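Long-range contacts in alpha-ketoglutarate-dependent non-heme iron oxygenase EasH (Aspergillus japonicus, PDB 5M0T), which probably catalyses an iron- and 2-oxoglutarate-dependent oxidation in the biosynthesis of the ergot alkaloid cycloclavine: residues Q129-H135 with G206-A212; A168-P173 with A188-A194; G260-V264 with L279-L285. One frame throughout, in Å; residues are numbered along the deposited sequence.

Following the chain from its N terminus, contact 1 opens first: 129-135, in the loop after strand 112-122, waits about 70 residues for 206-212. Inside that loop lies the whole of contact 2, where 168-173 pairs with 188-194 after a short excursion without helix or strand. The two touch, since strands 210-211 and 170-171 are neighbours in one small antiparallel sheet, and both reach the 2-oxoglutarate. Contact 3 follows in series, on the opposite side of the chain's centre; its centre lies about 34 Å from that of contact 1. It closes a loop around the hairpin 264-271 and ties the helix 279-282 to the approach to that hairpin, remote from the iron.

Contact 1 of 3, residues Q129-H135 with G206-A212; sequences QELHREH and GKTLHGA. With FE2 (Fe (II) ion), chain C; AKG (2-oxoglutaric acid), chain D.
His132 and His210 pair as a single antiparallel hydrogen-bonded bridge, each N donating to the other's O (His132 N to His210 O 2.9 Å), with further backbone bonds from Gln129 N to Ala212 O and from His135 N to Gly206 O. From this pair the two imidazoles converge on the metal: NE2 of His132 and NE2 of His210 each lie 1.9 Å from the iron, and the ring planes of His132 and His210 are 65° apart. Both CG atoms sit between the backbone N and the carbonyl carbon (chi1 60° in His132, 71° in His210), which swings each ring so that ND1 meets the carbonyl two residues back in its own segment. These acceptors, Glu130 O for His132 and Thr208 O for His210, lie in the ring planes, and the bonds fix the ring rotation and direct NE2 at the metal. Glu134 comes in at about a right angle to the His210 ring and binds iron through OE1 at 2.0 Å. Its backbone N reaches Thr208 O through a water. The 2-oxoglutarate chelates the same ion with O1 and O5. Gln129 links the second segment to the cosubstrate: its OE1 accepts from Ala212 N at 2.9 Å, so NE2 is turned to the cosubstrate's O2, 3.2 Å away, while also bonding Tyr70 O. Away from the metal, Arg133 runs out extended, and its NE makes a bent hydrogen bond to Lys207 O at 2.8 Å, coming from above the carbonyl plane. Leu209 CG lies over the centre of the guanidinium, whose NH2 bonds Ser175 O, and Phe181 adds a cation-pi contact. Two histidines and one glutamate, spaced His-X-Glu with a distant second His, form the facial triad of 2-oxoglutarate-dependent oxygenases, here in a PhyH-family enzyme of the cupin clan.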
loop_
_atom_site.group_PDB
_atom_site.type_symbol
_atom_site.label_atom_id
_atom_site.label_comp_id
_atom_site.label_asym_id
_atom_site.label_seq_id
_atom_site.Cartn_x
_atom_site.Cartn_y
_atom_site.Cartn_z
ATOM N N GLN A 129 -11.305 -22.128 11.815
ATOM C CA GLN A 129 -10.712 -20.861 12.246
ATOM C C GLN A 129 -11.602 -20.205 13.286
ATOM O O GLN A 129 -12.826 -20.430 13.310
ATOM C CB GLN A 129 -10.570 -19.906 11.057
ATOM C CG GLN A 129 -9.531 -20.327 10.043
ATOM C CD GLN A 129 -9.448 -19.386 8.836
ATOM O OE1 GLN A 129 -10.453 -18.902 8.332
ATOM N NE2 GLN A 129 -8.239 -19.145 8.357
ATOM N N GLU A 130 -10.996 -19.372 14.127
ATOM C CA GLU A 130 -11.781 -18.406 14.889
ATOM C C GLU A 130 -12.373 -17.360 13.908
ATOM O O GLU A 130 -11.767 -17.026 12.887
ATOM C CB GLU A 130 -10.940 -17.728 15.993
ATOM C CG GLU A 130 -11.103 -18.263 17.437
ATOM C CD GLU A 130 -10.974 -19.775 17.603
ATOM O OE1 GLU A 130 -10.309 -20.469 16.793
ATOM O OE2 GLU A 130 -11.535 -20.281 18.592
ATOM N N LEU A 131 -13.554 -16.853 14.243
ATOM C CA LEU A 131 -14.189 -15.806 13.463
ATOM C C LEU A 131 -13.360 -14.537 13.537
ATOM O O LEU A 131 -12.923 -14.163 14.592
ATOM C CB LEU A 131 -15.617 -15.535 13.941
ATOM C CG LEU A 131 -16.636 -16.675 13.858
ATOM C CD1 LEU A 131 -17.965 -16.225 14.429
ATOM C CD2 LEU A 131 -16.819 -17.196 12.445
ATOM N N HIS A 132 -13.153 -13.891 12.395
ATOM C CA HIS A 132 -12.309 -12.705 12.297
ATOM C C HIS A 132 -12.821 -11.800 11.160
ATOM O O HIS A 132 -13.590 -12.243 10.308
ATOM C CB HIS A 132 -10.848 -13.135 12.020
ATOM C CG HIS A 132 -10.672 -13.906 10.738
ATOM N ND1 HIS A 132 -10.843 -15.271 10.657
ATOM C CD2 HIS A 132 -10.381 -13.493 9.478
ATOM C CE1 HIS A 132 -10.647 -15.665 9.408
ATOM N NE2 HIS A 132 -10.395 -14.604 8.663
ATOM N N ARG A 133 -12.384 -10.547 11.157
ATOM C CA ARG A 133 -12.658 -9.623 10.059
ATOM C C ARG A 133 -11.388 -9.501 9.250
ATOM O O ARG A 133 -10.293 -9.374 9.816
ATOM C CB ARG A 133 -13.076 -8.256 10.597
ATOM C CG ARG A 133 -14.427 -8.294 11.283
ATOM C CD ARG A 133 -14.922 -6.910 11.635
ATOM N NE ARG A 133 -16.275 -6.981 12.167
ATOM C CZ ARG A 133 -16.591 -7.239 13.437
ATOM N NH1 ARG A 133 -15.644 -7.473 14.360
ATOM N NH2 ARG A 133 -17.881 -7.275 13.785
ATOM N N GLU A 134 -11.529 -9.539 7.929
ATOM C CA GLU A 134 -10.366 -9.565 7.049
ATOM C C GLU A 134 -9.582 -8.242 7.100
ATOM O O GLU A 134 -8.363 -8.260 6.917
ATOM C CB GLU A 134 -10.758 -9.938 5.611
ATOM C CG GLU A 134 -9.787 -10.935 4.955
ATOM C CD GLU A 134 -10.040 -12.405 5.325
ATOM O OE1 GLU A 134 -9.711 -12.841 6.451
ATOM O OE2 GLU A 134 -10.570 -13.155 4.470
ATOM N N HIS A 135 -10.249 -7.120 7.403
ATOM C CA HIS A 135 -9.570 -5.817 7.478
ATOM C C HIS A 135 -8.606 -5.656 8.660
ATOM O O HIS A 135 -7.870 -4.676 8.725
ATOM C CB HIS A 135 -10.574 -4.643 7.360
ATOM C CG HIS A 135 -11.235 -4.218 8.638
ATOM N ND1 HIS A 135 -12.021 -3.087 8.706
ATOM C CD2 HIS A 135 -11.209 -4.729 9.896
ATOM C CE1 HIS A 135 -12.445 -2.925 9.947
ATOM N NE2 HIS A 135 -11.968 -3.908 10.684
ATOM N N GLY A 206 -14.310 -6.791 4.132
ATOM C CA GLY A 206 -13.338 -6.946 5.201
ATOM C C GLY A 206 -13.872 -6.606 6.582
ATOM O O GLY A 206 -13.128 -6.707 7.545
ATOM N N LYS A 207 -15.137 -6.183 6.678
ATOM C CA LYS A 207 -15.763 -5.817 7.930
ATOM C C LYS A 207 -16.681 -6.885 8.477
ATOM O O LYS A 207 -17.196 -6.728 9.555
ATOM C CB LYS A 207 -16.533 -4.515 7.742
ATOM C CG LYS A 207 -15.614 -3.372 7.384
ATOM C CD LYS A 207 -16.384 -2.101 7.112
ATOM C CE LYS A 207 -16.397 -1.165 8.265
ATOM N NZ LYS A 207 -16.856 0.175 7.822
ATOM N N THR A 208 -16.860 -7.978 7.746
ATOM C CA THR A 208 -17.793 -9.021 8.117
ATOM C C THR A 208 -17.054 -10.185 8.776
ATOM O O THR A 208 -16.068 -10.690 8.229
ATOM C CB THR A 208 -18.548 -9.503 6.871
ATOM O OG1 THR A 208 -19.246 -8.385 6.275
ATOM C CG2 THR A 208 -19.533 -10.606 7.204
ATOM N N LEU A 209 -17.551 -10.603 9.945
ATOM C CA LEU A 209 -16.988 -11.722 10.696
ATOM C C LEU A 209 -17.207 -13.022 9.946
ATOM O O LEU A 209 -18.311 -13.309 9.513
ATOM C CB LEU A 209 -17.604 -11.851 12.095
ATOM C CG LEU A 209 -17.128 -10.838 13.134
ATOM C CD1 LEU A 209 -18.053 -10.848 14.346
ATOM C CD2 LEU A 209 -15.676 -11.092 13.559
ATOM N N HIS A 210 -16.135 -13.778 9.780
ATOM C CA HIS A 210 -16.164 -15.022 9.049
ATOM C C HIS A 210 -15.006 -15.920 9.500
ATOM O O HIS A 210 -14.084 -15.460 10.163
ATOM C CB HIS A 210 -16.003 -14.736 7.554
ATOM C CG HIS A 210 -14.627 -14.292 7.202
ATOM N ND1 HIS A 210 -14.214 -12.985 7.318
ATOM C CD2 HIS A 210 -13.540 -15.000 6.828
ATOM C CE1 HIS A 210 -12.933 -12.904 7.002
ATOM N NE2 HIS A 210 -12.493 -14.119 6.720
ATOM N N GLY A 211 -15.049 -17.186 9.111
ATOM C CA GLY A 211 -13.908 -18.090 9.285
ATOM C C GLY A 211 -14.177 -19.454 8.672
ATOM O O GLY A 211 -15.329 -19.870 8.550
ATOM N N ALA A 212 -13.113 -20.135 8.249
ATOM C CA ALA A 212 -13.202 -21.488 7.694
ATOM C C ALA A 212 -13.791 -22.397 8.749
ATOM O O ALA A 212 -13.436 -22.287 9.917
ATOM C CB ALA A 212 -11.833 -22.000 7.265
HETATM FE FE FE2 C . -10.662 -14.600 6.747
HETATM C C1 AKG D . -8.913 -16.312 5.915
HETATM O O1 AKG D . -8.788 -15.108 6.135
HETATM O O2 AKG D . -7.916 -17.163 5.871
HETATM C C2 AKG D . -10.271 -16.978 5.650
HETATM O O5 AKG D . -11.269 -16.417 6.059
HETATM C C3 AKG D . -10.365 -18.270 4.879
HETATM C C4 AKG D . -11.775 -18.834 4.853
HETATM C C5 AKG D . -11.909 -20.140 4.120
HETATM O O3 AKG D . -10.869 -20.524 3.415
HETATM O O4 AKG D . -12.929 -20.788 4.178
HETATM O O HOH W 1 -14.029 -9.884 6.798
#

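Contact 2 of 3, residues A168-P173 with A188-A194; sequences ATRVLP and ADTAIPA. With AKG (2-oxoglutaric acid), chain D.
Ala191 forms the apolar centre, its CB 3.8 Å from Arg170 CB and 3.9 Å from Leu172 CD2. Farther along, Ile192 CD1 packs crosswise on Pro173 CD at 3.8 Å, and at the other end the methyl of Ala168 meets Pro193 CB. Two antiparallel pairs join the backbones. Val171 and Ile192 exchange N-H...O bonds, whereas Arg170 faces Pro193 in a non-hydrogen-bonded pair, a position where the proline's missing N-H costs no bond to the partner strand. Beyond it, Ala194 N donates to Thr169 O at 2.8 Å. Toward the polar edge, Arg170 lies alongside Pro193, pointing the same way; a bend at chi3 (144°) lays its guanidinium against the proline, with Pro193 CD 3.9 Å above the guanidinium plane, toward its rim. Arg170 NH1 is 2.7 Å from Ala191 O, but the angle is too poor for a hydrogen bond. Thr169 turns OG1 to the cosubstrate and donates to O4 of 2-oxoglutarate at 2.7 Å, sharing that molecule with Arg222. Strand 170-171 is the middle of a three-stranded antiparallel sheet, flanked by 192-193 and 210-211, while Val171 and Pro173 rest on Val33 of strand 33-37.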
loop_
_atom_site.group_PDB
_atom_site.type_symbol
_atom_site.label_atom_id
_atom_site.label_comp_id
_atom_site.label_asym_id
_atom_site.label_seq_id
_atom_site.Cartn_x
_atom_site.Cartn_y
_atom_site.Cartn_z
ATOM N N ALA A 168 -17.504 -25.681 5.227
ATOM C CA ALA A 168 -17.950 -24.470 4.523
ATOM C C ALA A 168 -17.748 -23.226 5.384
ATOM O O ALA A 168 -18.044 -23.236 6.578
ATOM C CB ALA A 168 -19.410 -24.584 4.091
ATOM N N THR A 169 -17.236 -22.175 4.746
ATOM C CA THR A 169 -16.916 -20.906 5.377
ATOM C C THR A 169 -18.110 -20.403 6.148
ATOM O O THR A 169 -19.215 -20.413 5.627
ATOM C CB THR A 169 -16.516 -19.866 4.314
ATOM O OG1 THR A 169 -15.510 -20.425 3.470
ATOM C CG2 THR A 169 -15.964 -18.604 4.945
ATOM N N ARG A 170 -17.882 -19.985 7.395
ATOM C CA ARG A 170 -18.955 -19.541 8.277
ATOM C C ARG A 170 -18.969 -18.031 8.346
ATOM O O ARG A 170 -17.926 -17.429 8.354
ATOM C CB ARG A 170 -18.796 -20.179 9.653
ATOM C CG ARG A 170 -18.809 -21.696 9.564
ATOM C CD ARG A 170 -19.095 -22.386 10.891
ATOM N NE ARG A 170 -19.896 -23.593 10.652
ATOM C CZ ARG A 170 -21.092 -23.873 11.175
ATOM N NH1 ARG A 170 -21.695 -23.063 12.029
ATOM N NH2 ARG A 170 -21.690 -25.018 10.848
ATOM N N VAL A 171 -20.149 -17.421 8.353
ATOM C CA VAL A 171 -20.278 -15.964 8.246
ATOM C C VAL A 171 -21.386 -15.482 9.157
ATOM O O VAL A 171 -22.325 -16.207 9.408
ATOM C CB VAL A 171 -20.562 -15.496 6.789
ATOM C CG1 VAL A 171 -19.463 -15.970 5.827
ATOM C CG2 VAL A 171 -21.923 -15.975 6.301
ATOM N N LEU A 172 -21.251 -14.269 9.676
ATOM C CA LEU A 172 -22.290 -13.626 10.459
ATOM C C LEU A 172 -22.804 -12.417 9.671
ATOM O O LEU A 172 -22.195 -11.351 9.714
ATOM C CB LEU A 172 -21.760 -13.192 11.830
ATOM C CG LEU A 172 -21.570 -14.311 12.861
ATOM C CD1 LEU A 172 -20.888 -13.790 14.116
ATOM C CD2 LEU A 172 -22.894 -14.957 13.241
ATOM N N PRO A 173 -23.922 -12.592 8.937
ATOM C CA PRO A 173 -24.560 -11.473 8.252
ATOM C C PRO A 173 -24.925 -10.365 9.228
ATOM O O PRO A 173 -25.445 -10.656 10.305
ATOM C CB PRO A 173 -25.823 -12.101 7.659
ATOM C CG PRO A 173 -25.508 -13.527 7.506
ATOM C CD PRO A 173 -24.596 -13.869 8.642
ATOM N N ALA A 188 -17.485 -19.914 16.447
ATOM C CA ALA A 188 -17.663 -20.158 15.019
ATOM C C ALA A 188 -18.912 -20.986 14.719
ATOM O O ALA A 188 -19.551 -20.784 13.682
ATOM C CB ALA A 188 -16.429 -20.826 14.434
ATOM N N ASP A 189 -19.279 -21.893 15.631
ATOM C CA ASP A 189 -20.462 -22.733 15.426
ATOM C C ASP A 189 -21.818 -22.013 15.571
ATOM O O ASP A 189 -22.851 -22.608 15.274
ATOM C CB ASP A 189 -20.396 -24.041 16.247
ATOM C CG ASP A 189 -20.353 -23.826 17.765
ATOM O OD1 ASP A 189 -20.995 -22.893 18.310
ATOM O OD2 ASP A 189 -19.682 -24.648 18.425
ATOM N N THR A 190 -21.831 -20.764 16.035
ATOM C CA THR A 190 -23.048 -19.941 15.980
ATOM C C THR A 190 -23.239 -19.273 14.603
ATOM O O THR A 190 -24.318 -18.753 14.325
ATOM C CB THR A 190 -23.066 -18.813 17.039
ATOM O OG1 THR A 190 -22.077 -17.827 16.719
ATOM C CG2 THR A 190 -22.840 -19.361 18.457
ATOM N N ALA A 191 -22.194 -19.256 13.777
ATOM C CA ALA A 191 -22.243 -18.607 12.462
ATOM C C ALA A 191 -22.823 -19.525 11.389
ATOM O O ALA A 191 -22.927 -20.730 11.579
ATOM C CB ALA A 191 -20.863 -18.096 12.056
ATOM N N ILE A 192 -23.200 -18.937 10.259
ATOM C CA ILE A 192 -23.922 -19.645 9.200
ATOM C C ILE A 192 -22.915 -20.158 8.166
ATOM O O ILE A 192 -22.143 -19.380 7.619
ATOM C CB ILE A 192 -24.941 -18.724 8.496
ATOM C CG1 ILE A 192 -25.938 -18.155 9.513
ATOM C CG2 ILE A 192 -25.677 -19.491 7.388
ATOM C CD1 ILE A 192 -26.721 -16.957 9.017
ATOM N N PRO A 193 -22.912 -21.469 7.897
ATOM C CA PRO A 193 -22.004 -21.956 6.867
ATOM C C PRO A 193 -22.519 -21.617 5.459
ATOM O O PRO A 193 -23.721 -21.680 5.217
ATOM C CB PRO A 193 -21.973 -23.468 7.111
ATOM C CG PRO A 193 -23.280 -23.783 7.730
ATOM C CD PRO A 193 -23.721 -22.550 8.485
ATOM N N ALA A 194 -21.617 -21.242 4.559
ATOM C CA ALA A 194 -22.007 -20.902 3.181
ATOM C C ALA A 194 -22.048 -22.197 2.371
ATOM O O ALA A 194 -21.078 -22.602 1.718
ATOM C CB ALA A 194 -21.056 -19.883 2.570
HETATM C C1 AKG D . -8.913 -16.312 5.915
HETATM O O1 AKG D . -8.788 -15.108 6.135
HETATM O O2 AKG D . -7.916 -17.163 5.871
HETATM C C2 AKG D . -10.271 -16.978 5.650
HETATM O O5 AKG D . -11.269 -16.417 6.059
HETATM C C3 AKG D . -10.365 -18.270 4.879
HETATM C C4 AKG D . -11.775 -18.834 4.853
HETATM C C5 AKG D . -11.909 -20.140 4.120
HETATM O O3 AKG D . -10.869 -20.524 3.415
HETATM O O4 AKG D . -12.929 -20.788 4.178
#

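Contact 3 of 3, residues G260-V264 with L279-L285; sequences GWRTV and LATGIDL
Leu279 reaches across to Thr263 and the Trp261 carbonyl. CB of Leu279 lies 3.4 Å from Thr263 OG1; CG, anti to the backbone N (chi1 175°), comes to 3.8 Å from Trp261 O; and the CD2 branch at the tip presses on that same carbonyl oxygen at 3.3 Å. The backbone of Leu279 joins in as well, its N donating to Thr263 OG1 over 2.9 Å along a bent path (140° at the hydrogen). That hydroxyl is also hydrogen-bonded to Trp272 O, so two partners grip it. Next to this bond a water accepts from both Thr263 N and Ala280 N. Ile283 sends CD1 to the edge of the Trp261 indole, 4.0 Å from CE3, and Leu285 CD1 closes on the same ring carbon. A Schellman motif at Asp284, with positive phi, ends the helix and carries Leu285 back to this position. Ala280 CB and Leu285 CD2 lie over the same face of the Arg262 guanidinium, Ala280 CB 3.2 Å from Arg262 NH1, while NH2 is hydrogen-bonded to Gln256 OE1. Val241 of the second subunit packs on Trp261 and Leu279. The chemistry is mixed: aliphatic groups against a tryptophan ring, a carbonyl and a guanidinium, with one direct hydrogen bond and one water bridge at the helix start, where hydroxyl and water probably set the position of the first turn.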
loop_
_atom_site.group_PDB
_atom_site.type_symbol
_atom_site.label_atom_id
_atom_site.label_comp_id
_atom_site.label_asym_id
_atom_site.label_seq_id
_atom_site.Cartn_x
_atom_site.Cartn_y
_atom_site.Cartn_z
ATOM N N GLY A 260 -0.488 -5.209 -9.724
ATOM C CA GLY A 260 0.528 -4.295 -9.208
ATOM C C GLY A 260 1.612 -3.862 -10.177
ATOM O O GLY A 260 2.722 -3.544 -9.750
ATOM N N TRP A 261 1.309 -3.824 -11.476
ATOM C CA TRP A 261 2.253 -3.313 -12.479
ATOM C C TRP A 261 1.790 -2.042 -13.230
ATOM O O TRP A 261 2.433 -1.639 -14.213
ATOM C CB TRP A 261 2.608 -4.428 -13.459
ATOM C CG TRP A 261 3.668 -5.332 -12.939
ATOM C CD1 TRP A 261 3.527 -6.304 -11.998
ATOM C CD2 TRP A 261 5.040 -5.338 -13.319
ATOM N NE1 TRP A 261 4.722 -6.922 -11.775
ATOM C CE2 TRP A 261 5.676 -6.352 -12.567
ATOM C CE3 TRP A 261 5.797 -4.587 -14.225
ATOM C CZ2 TRP A 261 7.034 -6.639 -12.684
ATOM C CZ3 TRP A 261 7.162 -4.878 -14.348
ATOM C CH2 TRP A 261 7.765 -5.900 -13.573
ATOM N N ARG A 262 0.720 -1.391 -12.770
ATOM C CA ARG A 262 0.336 -0.083 -13.312
ATOM C C ARG A 262 -0.005 0.899 -12.210
ATOM O O ARG A 262 -0.230 0.527 -11.056
ATOM C CB ARG A 262 -0.852 -0.197 -14.284
ATOM C CG ARG A 262 -0.462 -0.595 -15.693
ATOM C CD ARG A 262 -1.630 -1.116 -16.511
ATOM N NE ARG A 262 -1.177 -1.683 -17.778
ATOM C CZ ARG A 262 -0.890 -0.988 -18.880
ATOM N NH1 ARG A 262 -0.980 0.343 -18.932
ATOM N NH2 ARG A 262 -0.485 -1.641 -19.951
ATOM N N THR A 263 -0.048 2.168 -12.606
ATOM C CA THR A 263 -0.369 3.259 -11.717
ATOM C C THR A 263 -1.850 3.193 -11.364
ATOM O O THR A 263 -2.687 2.859 -12.197
ATOM C CB THR A 263 0.020 4.591 -12.375
ATOM O OG1 THR A 263 1.451 4.656 -12.471
ATOM C CG2 THR A 263 -0.527 5.819 -11.616
ATOM N N VAL A 264 -2.145 3.496 -10.100
ATOM C CA VAL A 264 -3.501 3.454 -9.547
ATOM C C VAL A 264 -3.785 4.828 -8.960
ATOM O O VAL A 264 -2.873 5.495 -8.492
ATOM C CB VAL A 264 -3.684 2.346 -8.485
ATOM C CG1 VAL A 264 -3.711 0.979 -9.133
ATOM C CG2 VAL A 264 -2.598 2.392 -7.406
ATOM N N LEU A 279 3.298 4.616 -14.729
ATOM C CA LEU A 279 4.291 3.530 -14.583
ATOM C C LEU A 279 4.523 2.785 -15.893
ATOM O O LEU A 279 5.667 2.583 -16.315
ATOM C CB LEU A 279 3.852 2.533 -13.499
ATOM C CG LEU A 279 4.712 1.265 -13.291
ATOM C CD1 LEU A 279 6.172 1.608 -13.027
ATOM C CD2 LEU A 279 4.118 0.407 -12.167
ATOM N N ALA A 280 3.423 2.368 -16.512
ATOM C CA ALA A 280 3.462 1.617 -17.770
ATOM C C ALA A 280 4.175 2.361 -18.906
ATOM O O ALA A 280 4.902 1.743 -19.680
ATOM C CB ALA A 280 2.047 1.245 -18.191
ATOM N N THR A 281 3.962 3.676 -18.996
ATOM C CA THR A 281 4.650 4.526 -19.972
ATOM C C THR A 281 6.144 4.582 -19.673
ATOM O O THR A 281 6.968 4.451 -20.584
ATOM C CB THR A 281 4.124 5.992 -19.956
ATOM O OG1 THR A 281 2.694 6.006 -20.014
ATOM C CG2 THR A 281 4.671 6.800 -21.118
ATOM N N GLY A 282 6.480 4.789 -18.402
ATOM C CA GLY A 282 7.856 5.013 -17.986
ATOM C C GLY A 282 8.772 3.831 -18.191
ATOM O O GLY A 282 9.932 4.009 -18.545
ATOM N N ILE A 283 8.245 2.627 -17.970
ATOM C CA ILE A 283 9.001 1.376 -18.154
ATOM C C ILE A 283 8.755 0.705 -19.513
ATOM O O ILE A 283 9.323 -0.350 -19.767
ATOM C CB ILE A 283 8.759 0.360 -17.002
ATOM C CG1 ILE A 283 7.341 -0.239 -17.037
ATOM C CG2 ILE A 283 9.041 1.019 -15.658
ATOM C CD1 ILE A 283 7.023 -1.177 -15.887
ATOM N N ASP A 284 7.913 1.312 -20.360
ATOM C CA ASP A 284 7.607 0.837 -21.727
ATOM C C ASP A 284 6.856 -0.498 -21.714
ATOM O O ASP A 284 7.102 -1.363 -22.549
ATOM C CB ASP A 284 8.884 0.766 -22.586
ATOM N N LEU A 285 5.919 -0.643 -20.771
ATOM C CA LEU A 285 5.249 -1.920 -20.505
ATOM C C LEU A 285 4.311 -2.329 -21.640
ATOM O O LEU A 285 3.434 -1.567 -22.030
ATOM C CB LEU A 285 4.461 -1.844 -19.197
ATOM C CG LEU A 285 3.819 -3.138 -18.669
ATOM C CD1 LEU A 285 4.878 -4.133 -18.226
ATOM C CD2 LEU A 285 2.856 -2.836 -17.526
HETATM O O HOH W 2 0.510 2.841 -15.577
#